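Local atomic coordinates of type C neurotoxin (Clostridium botulinum, PDB entry 3PME), a protein that probably attaches the botulinum C/D mosaic neurotoxin to nerve-cell membranes, acting as its receptor-binding domain with likely ganglioside and phosphatidylethanolamine ligands. Residues A[74-79]-A[407-412]; A[312-317]-A[371-376]; A[4-9]-A[199-204]. All blocks are in the same frame, centred on the assembly; numbering follows the deposited sequence.

Interaction 1 (A[74-79]-A[407-412]); sequences WIKISK and SRDPGW
D409 OD2 is gripped from both faces of its carboxylate. K76 NZ reaches it on the syn side at 2.8 Å, 25° out of the plane, in a salt bridge, while the backbone N of G411 comes to D409 OD2 on the anti side, also at 2.8 Å, closing an Asx turn. N138 bonds both partners of the salt bridge through its side-chain amide, and N229 takes D409 OD1, so the carboxylate is held against rotation and the buried charges are met. The lysine runs extended from its strand until a bend at chi4 (-73°) turns NZ onto the acid.

The contact joins the two halves of the receptor-binding domain: strand 68-77 belongs to the lectin-like N-terminal sheet, and 407-412, with a type I turn from D409 to W412, follows the last strand of the trefoil half. Just past the strand, K79 N donates to G411 O at 2.8 Å, nearly straight at 172°. K79 then lays its side chain over one face of the W412 indole. K79 CD sits 3.6 Å from the centroid of the six-membered ring of W412 as a CH-pi contact, and K79 NZ lies 3.7 Å from that of its five-membered ring as a cation-pi pair. NZ also bonds V413 O, whereas W412 NE1 gives its hydrogen to E414.

Interaction 2 (A[312-317]-A[371-376]); sequences TIYATQ and DIYKPW
I313 spreads its branched side chain over the backbone where strand 366-373 runs out, overlapping Y373, K374 and P375 together. I313 CD1 lies 3.8 Å from Y373 CD1 and 3.6 Å from K374 O, so one methyl touches both an aromatic carbon and a peptide oxygen. I313 CG2 meets the next carbonyl, 3.5 Å from P375 O, with the proline ring itself more distant. Each branch thus meets one of two consecutive carbonyl oxygens. With chi1 at 57°, CG1 is placed between the backbone N and the carbonyl carbon of its own residue, and it also lies over the centre of the Y314 ring, 3.5 Å above its plane. The neighbouring tyrosine is therefore backed by the same isoleucine that meets the strand end.

The CB of Y314 points away from 371-376, yet the ring returns and brings its hydroxyl to the edge of the Y373 ring, near that ring's plane, with Y314 OH 3.8 Å from Y373 CD1. The two side chains cross at about a right angle, and their rings do not stack. No direct hydrogen bond joins the segments; instead a water links them, 2.8 Å from Y314 OH and accepting from K374 N at 2.9 Å. This water lies at the edge of the Y314 ring, in its plane. It takes up the K374 N-H just beyond the strand.

Further inward, I313 packs on V326 and A328 of strand 326-332, and Y373 touches V326 as well. The long loop between strands 302-308 and 326-332, which also carries the C321-C325 disulfide, thus packs on the end of strand 366-373 within the C-terminal beta-trefoil.

Interaction 3 (A[4-9]-A[199-204]); sequences DSKILS and NIFSKE
A classic beta bulge sits where the N-terminal strand 6-13 pairs antiparallel with strand 193-201 in the lectin-like half: I7 and L8 both stand opposite I200. The shared acceptor is I200 O, which takes I7 N at 2.9 Å with an N-H...O angle of 153° and L8 N only weakly. In return I200 N donates to L8 O at 3.0 Å. The bulge shifts the register by one between the K6-F201 and S9-N199 pairs, both non-hydrogen-bonded. Beyond F201 the connection continues through S202 N, which donates to S5 O at 2.8 Å.

The side chains sort by face. On that of L8 and I200, the L8 methyl CD2 meets I200 CD1 at 4.0 Å, and I179 of strand 178-181 packs against both residues. At the chain's corner, I7 CD1 comes to 3.7 Å from I200 CG2, while the other branch of I7, CG2, rests beside S202 CB. For I7, chi1 of 61° and chi2 of 82° together bring CD1 over to the CG2 branch of I200.

K6, F201, S9 and N199 share the opposite face. There K6 bends at chi3 to run beside the N199 side chain, and its NZ reaches S9 OG in a weak bond. S5 OG meets the F201 ring at its edge, 3.5 Å from F201 CD2, and lies 3.2 Å from K203 CD, while its polar partner is I2 O.

By taking one good and one weak N-H, the I200 carbonyl keeps the pairing going through the extra residue, and the side-chain contacts supplement this main-chain bonding.

Interactions 1 and 3 both rest on the N-terminal sheet, where strands 68-77 and 193-201 are neighbours; their nearest atoms are about 7 Å apart. Interaction 3 is pairing inside that sheet, carried by main-chain bonds and aliphatic branches, and is also largely buried, with six of ten touching residues. Interaction 1 instead leaves the sheet to meet the trefoil half, and its chemistry is ionic and cation-pi, with one backbone bond and five of six touching residues buried near the chain's centre. Interaction 2 lies far out in the trefoil, its centre about 57 Å from that of interaction 3. Only partly buried, it relies on apolar touch and a water.

Interaction 1 (A[74-79]-A[407-412])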
loop_
_atom_site.group_PDB
_atom_site.type_symbol
_atom_site.label_atom_id
_atom_site.label_comp_id
_atom_site.label_asym_id
_atom_site.label_seq_id
_atom_site.Cartn_x
_atom_site.Cartn_y
_atom_site.Cartn_z
ATOM N N TRP A 74 8.385 -1.597 -6.917
ATOM C CA TRP A 74 7.643 -1.659 -5.663
ATOM C C TRP A 74 7.665 -3.098 -5.188
ATOM O O TRP A 74 7.715 -4.025 -5.994
ATOM C CB TRP A 74 6.180 -1.232 -5.856
ATOM C CG TRP A 74 6.014 0.137 -6.406
ATOM C CD1 TRP A 74 6.395 0.579 -7.640
ATOM C CD2 TRP A 74 5.409 1.252 -5.747
ATOM N NE1 TRP A 74 6.065 1.898 -7.787
ATOM C CE2 TRP A 74 5.464 2.341 -6.637
ATOM C CE3 TRP A 74 4.817 1.434 -4.488
ATOM C CZ2 TRP A 74 4.961 3.599 -6.307
ATOM C CZ3 TRP A 74 4.311 2.683 -4.163
ATOM C CH2 TRP A 74 4.384 3.749 -5.069
ATOM N N ILE A 75 7.593 -3.294 -3.879
ATOM C CA ILE A 75 7.573 -4.635 -3.323
ATOM C C ILE A 75 6.561 -4.703 -2.167
ATOM O O ILE A 75 6.294 -3.699 -1.495
ATOM C CB ILE A 75 9.001 -5.065 -2.878
ATOM C CG1 ILE A 75 9.072 -6.569 -2.580
ATOM C CG2 ILE A 75 9.505 -4.188 -1.719
ATOM C CD1 ILE A 75 10.512 -7.105 -2.537
ATOM N N LYS A 76 6.011 -5.896 -1.966
ATOM C CA LYS A 76 5.003 -6.159 -0.941
ATOM C C LYS A 76 5.319 -7.555 -0.420
ATOM O O LYS A 76 5.284 -8.521 -1.182
ATOM C CB LYS A 76 3.603 -6.111 -1.560
ATOM C CG LYS A 76 2.483 -6.493 -0.611
ATOM C CD LYS A 76 1.136 -6.252 -1.290
ATOM C CE LYS A 76 -0.040 -6.684 -0.399
ATOM N NZ LYS A 76 -0.145 -8.169 -0.339
ATOM N N ILE A 77 5.669 -7.658 0.861
ATOM C CA ILE A 77 6.194 -8.895 1.433
ATOM C C ILE A 77 5.242 -9.421 2.517
ATOM O O ILE A 77 4.936 -8.720 3.467
ATOM C CB ILE A 77 7.619 -8.695 1.996
ATOM C CG1 ILE A 77 8.528 -8.081 0.927
ATOM C CG2 ILE A 77 8.208 -10.017 2.458
ATOM C CD1 ILE A 77 9.742 -7.378 1.505
ATOM N N SER A 78 4.760 -10.648 2.356
ATOM C CA SER A 78 3.771 -11.188 3.286
ATOM C C SER A 78 4.240 -11.174 4.736
ATOM O O SER A 78 5.438 -11.153 5.025
ATOM C CB SER A 78 3.355 -12.605 2.873
ATOM O OG SER A 78 4.336 -13.565 3.243
ATOM N N LYS A 79 3.283 -11.174 5.652
ATOM C CA LYS A 79 3.600 -11.216 7.072
ATOM C C LYS A 79 4.450 -12.432 7.436
ATOM O O LYS A 79 5.440 -12.304 8.161
ATOM C CB LYS A 79 2.314 -11.195 7.907
ATOM C CG LYS A 79 2.556 -11.421 9.395
ATOM C CD LYS A 79 1.262 -11.326 10.220
ATOM C CE LYS A 79 0.228 -12.337 9.770
ATOM N NZ LYS A 79 -0.972 -12.360 10.665
ATOM N N SER A 407 -8.501 -4.775 3.932
ATOM C CA SER A 407 -9.028 -5.943 3.236
ATOM C C SER A 407 -8.382 -7.217 3.784
ATOM O O SER A 407 -7.250 -7.189 4.306
ATOM C CB SER A 407 -8.727 -5.823 1.749
ATOM O OG SER A 407 -7.319 -5.612 1.570
ATOM N N ARG A 408 -9.084 -8.338 3.658
ATOM C CA ARG A 408 -8.464 -9.626 3.921
ATOM C C ARG A 408 -7.572 -9.945 2.736
ATOM O O ARG A 408 -8.038 -10.248 1.640
ATOM C CB ARG A 408 -9.524 -10.702 4.153
ATOM C CG ARG A 408 -10.350 -10.400 5.396
ATOM C CD ARG A 408 -11.211 -11.582 5.796
ATOM N NE ARG A 408 -10.414 -12.652 6.389
ATOM C CZ ARG A 408 -10.458 -12.992 7.674
ATOM N NH1 ARG A 408 -11.266 -12.349 8.507
ATOM N NH2 ARG A 408 -9.698 -13.981 8.123
ATOM N N ASP A 409 -6.272 -9.814 2.958
ATOM C CA ASP A 409 -5.291 -9.906 1.888
ATOM C C ASP A 409 -4.487 -11.192 2.089
ATOM O O ASP A 409 -4.189 -11.560 3.219
ATOM C CB ASP A 409 -4.384 -8.662 1.958
ATOM C CG ASP A 409 -3.336 -8.627 0.857
ATOM O OD1 ASP A 409 -3.560 -7.975 -0.194
ATOM O OD2 ASP A 409 -2.292 -9.253 1.052
ATOM N N PRO A 410 -4.135 -11.893 0.995
ATOM C CA PRO A 410 -3.454 -13.187 1.144
ATOM C C PRO A 410 -2.067 -13.070 1.793
ATOM O O PRO A 410 -1.530 -14.072 2.274
ATOM C CB PRO A 410 -3.326 -13.696 -0.297
ATOM C CG PRO A 410 -3.464 -12.489 -1.152
ATOM C CD PRO A 410 -4.387 -11.553 -0.410
ATOM N N GLY A 411 -1.518 -11.859 1.822
ATOM C CA GLY A 411 -0.228 -11.612 2.459
ATOM C C GLY A 411 -0.301 -11.372 3.963
ATOM O O GLY A 411 0.703 -11.115 4.624
ATOM N N TRP A 412 -1.497 -11.483 4.525
ATOM C CA TRP A 412 -1.670 -11.283 5.952
ATOM C C TRP A 412 -2.829 -12.164 6.424
ATOM O O TRP A 412 -4.007 -11.844 6.249
ATOM C CB TRP A 412 -1.924 -9.803 6.285
ATOM C CG TRP A 412 -1.979 -9.530 7.762
ATOM C CD1 TRP A 412 -2.974 -9.901 8.627
ATOM C CD2 TRP A 412 -1.013 -8.811 8.548
ATOM N NE1 TRP A 412 -2.679 -9.465 9.904
ATOM C CE2 TRP A 412 -1.481 -8.802 9.880
ATOM C CE3 TRP A 412 0.209 -8.187 8.258
ATOM C CZ2 TRP A 412 -0.780 -8.180 10.914
ATOM C CZ3 TRP A 412 0.906 -7.571 9.290
ATOM C CH2 TRP A 412 0.413 -7.577 10.600
#

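Interaction 2 (A[312-317]-A[371-376])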
loop_
_atom_site.group_PDB
_atom_site.type_symbol
_atom_site.label_atom_id
_atom_site.label_comp_id
_atom_site.label_asym_id
_atom_site.label_seq_id
_atom_site.Cartn_x
_atom_site.Cartn_y
_atom_site.Cartn_z
ATOM N N THR A 312 -27.340 17.486 15.493
ATOM C CA THR A 312 -26.040 17.296 16.148
ATOM C C THR A 312 -26.152 16.423 17.397
ATOM O O THR A 312 -27.250 16.103 17.841
ATOM C CB THR A 312 -25.396 18.633 16.574
ATOM O OG1 THR A 312 -26.232 19.271 17.552
ATOM C CG2 THR A 312 -25.200 19.556 15.381
ATOM N N ILE A 313 -25.005 16.086 17.986
ATOM C CA ILE A 313 -24.960 15.189 19.139
ATOM C C ILE A 313 -25.369 15.868 20.445
ATOM O O ILE A 313 -25.450 15.225 21.488
ATOM C CB ILE A 313 -23.567 14.544 19.292
ATOM C CG1 ILE A 313 -22.483 15.619 19.418
ATOM C CG2 ILE A 313 -23.263 13.653 18.085
ATOM C CD1 ILE A 313 -21.119 15.044 19.856
ATOM N N TYR A 314 -25.597 17.173 20.378
ATOM C CA TYR A 314 -25.888 17.965 21.569
ATOM C C TYR A 314 -27.321 18.456 21.520
ATOM O O TYR A 314 -27.662 19.303 20.693
ATOM C CB TYR A 314 -24.928 19.155 21.656
ATOM C CG TYR A 314 -23.463 18.774 21.617
ATOM C CD1 TYR A 314 -22.942 17.863 22.525
ATOM C CD2 TYR A 314 -22.609 19.321 20.668
ATOM C CE1 TYR A 314 -21.594 17.519 22.494
ATOM C CE2 TYR A 314 -21.262 18.981 20.626
ATOM C CZ TYR A 314 -20.766 18.078 21.537
ATOM O OH TYR A 314 -19.424 17.738 21.509
ATOM N N ALA A 315 -28.147 17.927 22.418
ATOM C CA ALA A 315 -29.593 18.183 22.398
ATOM C C ALA A 315 -29.943 19.664 22.511
ATOM O O ALA A 315 -30.939 20.115 21.940
ATOM C CB ALA A 315 -30.283 17.386 23.500
ATOM N N THR A 316 -29.124 20.419 23.241
ATOM C CA THR A 316 -29.400 21.837 23.469
ATOM C C THR A 316 -29.237 22.689 22.220
ATOM O O THR A 316 -29.594 23.868 22.216
ATOM C CB THR A 316 -28.516 22.430 24.581
ATOM O OG1 THR A 316 -27.135 22.182 24.283
ATOM C CG2 THR A 316 -28.876 21.817 25.925
ATOM N N GLN A 317 -28.702 22.109 21.153
ATOM C CA GLN A 317 -28.521 22.884 19.933
ATOM C C GLN A 317 -29.806 22.897 19.110
ATOM O O GLN A 317 -29.961 23.702 18.192
ATOM C CB GLN A 317 -27.286 22.418 19.153
ATOM C CG GLN A 317 -26.003 22.804 19.902
ATOM C CD GLN A 317 -24.727 22.286 19.271
ATOM O OE1 GLN A 317 -24.745 21.372 18.439
ATOM N NE2 GLN A 317 -23.593 22.871 19.672
ATOM N N ASP A 371 -13.061 10.707 17.342
ATOM C CA ASP A 371 -12.554 11.283 18.587
ATOM C C ASP A 371 -13.459 10.795 19.706
ATOM O O ASP A 371 -14.486 10.147 19.450
ATOM C CB ASP A 371 -12.572 12.823 18.507
ATOM C CG ASP A 371 -11.685 13.511 19.571
ATOM O OD1 ASP A 371 -11.070 12.841 20.430
ATOM O OD2 ASP A 371 -11.620 14.758 19.531
ATOM N N ILE A 372 -13.081 11.110 20.941
ATOM C CA ILE A 372 -13.894 10.804 22.109
ATOM C C ILE A 372 -14.928 11.914 22.276
ATOM O O ILE A 372 -14.593 13.068 22.544
ATOM C CB ILE A 372 -13.006 10.679 23.374
ATOM C CG1 ILE A 372 -12.018 9.525 23.194
ATOM C CG2 ILE A 372 -13.850 10.478 24.617
ATOM C CD1 ILE A 372 -10.883 9.513 24.213
ATOM N N TYR A 373 -16.190 11.561 22.072
ATOM C CA TYR A 373 -17.298 12.495 22.191
ATOM C C TYR A 373 -18.336 11.947 23.157
ATOM O O TYR A 373 -18.217 10.817 23.646
ATOM C CB TYR A 373 -17.979 12.676 20.823
ATOM C CG TYR A 373 -17.246 13.605 19.878
ATOM C CD1 TYR A 373 -17.363 14.981 20.007
ATOM C CD2 TYR A 373 -16.465 13.110 18.837
ATOM C CE1 TYR A 373 -16.713 15.844 19.147
ATOM C CE2 TYR A 373 -15.812 13.976 17.961
ATOM C CZ TYR A 373 -15.933 15.338 18.130
ATOM O OH TYR A 373 -15.294 16.218 17.275
ATOM N N LYS A 374 -19.360 12.753 23.418
ATOM C CA LYS A 374 -20.587 12.278 24.047
ATOM C C LYS A 374 -21.634 12.260 22.937
ATOM O O LYS A 374 -22.313 13.254 22.713
ATOM C CB LYS A 374 -21.011 13.242 25.154
ATOM C CG LYS A 374 -20.025 13.316 26.324
ATOM C CD LYS A 374 -20.409 14.452 27.265
ATOM C CE LYS A 374 -19.622 14.401 28.551
ATOM N NZ LYS A 374 -18.184 14.510 28.260
ATOM N N PRO A 375 -21.731 11.138 22.205
ATOM C CA PRO A 375 -22.467 11.143 20.930
ATOM C C PRO A 375 -23.976 10.945 21.043
ATOM O O PRO A 375 -24.663 11.166 20.037
ATOM C CB PRO A 375 -21.834 9.975 20.169
ATOM C CG PRO A 375 -21.467 8.999 21.269
ATOM C CD PRO A 375 -21.008 9.871 22.427
ATOM N N TRP A 376 -24.483 10.525 22.201
ATOM C CA TRP A 376 -25.926 10.348 22.371
ATOM C C TRP A 376 -26.530 11.589 23.000
ATOM O O TRP A 376 -26.103 12.015 24.071
ATOM C CB TRP A 376 -26.235 9.133 23.251
ATOM C CG TRP A 376 -25.716 7.835 22.714
ATOM C CD1 TRP A 376 -26.307 7.043 21.771
ATOM C CD2 TRP A 376 -24.503 7.179 23.085
ATOM N NE1 TRP A 376 -25.540 5.933 21.536
ATOM C CE2 TRP A 376 -24.420 5.992 22.326
ATOM C CE3 TRP A 376 -23.476 7.476 23.985
ATOM C CZ2 TRP A 376 -23.353 5.105 22.443
ATOM C CZ3 TRP A 376 -22.425 6.595 24.099
ATOM C CH2 TRP A 376 -22.371 5.420 23.334
HETATM O O HOH W 1 -18.816 15.583 23.220
#

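Interaction 3 (A[4-9]-A[199-204])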
loop_
_atom_site.group_PDB
_atom_site.type_symbol
_atom_site.label_atom_id
_atom_site.label_comp_id
_atom_site.label_asym_id
_atom_site.label_seq_id
_atom_site.Cartn_x
_atom_site.Cartn_y
_atom_site.Cartn_z
ATOM N N ASP A 4 14.012 7.973 -21.006
ATOM C CA ASP A 4 15.066 7.910 -22.016
ATOM C C ASP A 4 16.274 7.084 -21.571
ATOM O O ASP A 4 17.035 6.591 -22.406
ATOM C CB ASP A 4 15.525 9.315 -22.416
ATOM C CG ASP A 4 14.613 9.960 -23.447
ATOM O OD1 ASP A 4 14.023 9.226 -24.273
ATOM O OD2 ASP A 4 14.496 11.204 -23.438
ATOM N N SER A 5 16.456 6.939 -20.261
ATOM C CA SER A 5 17.601 6.198 -19.742
ATOM C C SER A 5 17.202 4.809 -19.260
ATOM O O SER A 5 18.011 4.094 -18.685
ATOM C CB SER A 5 18.259 6.966 -18.599
ATOM O OG SER A 5 17.352 7.140 -17.523
ATOM N N LYS A 6 15.953 4.433 -19.497
ATOM C CA LYS A 6 15.470 3.120 -19.086
ATOM C C LYS A 6 16.038 2.044 -20.011
ATOM O O LYS A 6 15.795 2.074 -21.220
ATOM C CB LYS A 6 13.940 3.104 -19.100
ATOM C CG LYS A 6 13.313 2.014 -18.262
ATOM C CD LYS A 6 11.904 2.401 -17.807
ATOM C CE LYS A 6 11.035 2.813 -18.977
ATOM N NZ LYS A 6 9.614 3.047 -18.561
ATOM N N ILE A 7 16.803 1.105 -19.461
ATOM C CA ILE A 7 17.363 0.026 -20.274
ATOM C C ILE A 7 16.667 -1.314 -20.023
ATOM O O ILE A 7 16.954 -2.307 -20.682
ATOM C CB ILE A 7 18.901 -0.094 -20.130
ATOM C CG1 ILE A 7 19.307 -0.391 -18.686
ATOM C CG2 ILE A 7 19.582 1.176 -20.630
ATOM C CD1 ILE A 7 19.204 -1.848 -18.319
ATOM N N LEU A 8 15.754 -1.331 -19.054
ATOM C CA LEU A 8 14.909 -2.497 -18.817
ATOM C C LEU A 8 13.640 -2.018 -18.144
ATOM O O LEU A 8 13.692 -1.234 -17.206
ATOM C CB LEU A 8 15.620 -3.532 -17.937
ATOM C CG LEU A 8 14.771 -4.756 -17.582
ATOM C CD1 LEU A 8 14.497 -5.588 -18.823
ATOM C CD2 LEU A 8 15.470 -5.609 -16.531
ATOM N N SER A 9 12.492 -2.452 -18.649
ATOM C CA SER A 9 11.220 -2.084 -18.058
ATOM C C SER A 9 10.252 -3.249 -18.210
ATOM O O SER A 9 9.715 -3.490 -19.301
ATOM C CB SER A 9 10.665 -0.821 -18.734
ATOM O OG SER A 9 9.547 -0.309 -18.031
ATOM N N ASN A 199 12.171 -1.632 -13.049
ATOM C CA ASN A 199 12.909 -0.829 -14.031
ATOM C C ASN A 199 14.393 -0.761 -13.702
ATOM O O ASN A 199 14.779 -0.692 -12.532
ATOM C CB ASN A 199 12.404 0.618 -14.038
ATOM C CG ASN A 199 11.031 0.755 -14.654
ATOM O OD1 ASN A 199 10.727 0.104 -15.640
ATOM N ND2 ASN A 199 10.209 1.632 -14.089
ATOM N N ILE A 200 15.233 -0.731 -14.734
ATOM C CA ILE A 200 16.640 -0.398 -14.536
ATOM C C ILE A 200 16.994 0.757 -15.459
ATOM O O ILE A 200 16.586 0.772 -16.608
ATOM C CB ILE A 200 17.563 -1.595 -14.795
ATOM C CG1 ILE A 200 17.232 -2.731 -13.821
ATOM C CG2 ILE A 200 19.049 -1.176 -14.638
ATOM C CD1 ILE A 200 18.048 -3.990 -14.004
ATOM N N PHE A 201 17.740 1.724 -14.934
ATOM C CA PHE A 201 18.111 2.932 -15.673
ATOM C C PHE A 201 19.627 2.985 -15.789
ATOM O O PHE A 201 20.339 2.528 -14.891
ATOM C CB PHE A 201 17.635 4.186 -14.928
ATOM C CG PHE A 201 16.147 4.249 -14.706
ATOM C CD1 PHE A 201 15.558 3.585 -13.631
ATOM C CD2 PHE A 201 15.340 4.989 -15.556
ATOM C CE1 PHE A 201 14.190 3.647 -13.430
ATOM C CE2 PHE A 201 13.978 5.055 -15.360
ATOM C CZ PHE A 201 13.400 4.385 -14.291
ATOM N N SER A 202 20.116 3.558 -16.886
ATOM C CA SER A 202 21.556 3.653 -17.121
ATOM C C SER A 202 22.125 4.977 -16.625
ATOM O O SER A 202 23.125 5.475 -17.140
ATOM C CB SER A 202 21.857 3.507 -18.609
ATOM O OG SER A 202 21.223 4.552 -19.322
ATOM N N LYS A 203 21.473 5.558 -15.632
ATOM C CA LYS A 203 21.986 6.752 -14.987
ATOM C C LYS A 203 21.564 6.734 -13.530
ATOM O O LYS A 203 20.671 5.975 -13.144
ATOM C CB LYS A 203 21.451 8.010 -15.674
ATOM C CG LYS A 203 19.950 8.169 -15.555
ATOM C CD LYS A 203 19.428 9.324 -16.393
ATOM C CE LYS A 203 19.463 10.635 -15.642
ATOM N NZ LYS A 203 18.778 11.700 -16.433
ATOM N N GLU A 204 22.206 7.577 -12.735
ATOM C CA GLU A 204 21.841 7.795 -11.350
ATOM C C GLU A 204 20.734 8.843 -11.321
ATOM O O GLU A 204 20.962 10.006 -11.651
ATOM C CB GLU A 204 23.073 8.279 -10.574
ATOM C CG GLU A 204 22.805 8.678 -9.145
ATOM C CD GLU A 204 24.034 9.250 -8.465
ATOM O OE1 GLU A 204 25.134 9.158 -9.053
ATOM O OE2 GLU A 204 23.890 9.798 -7.352
#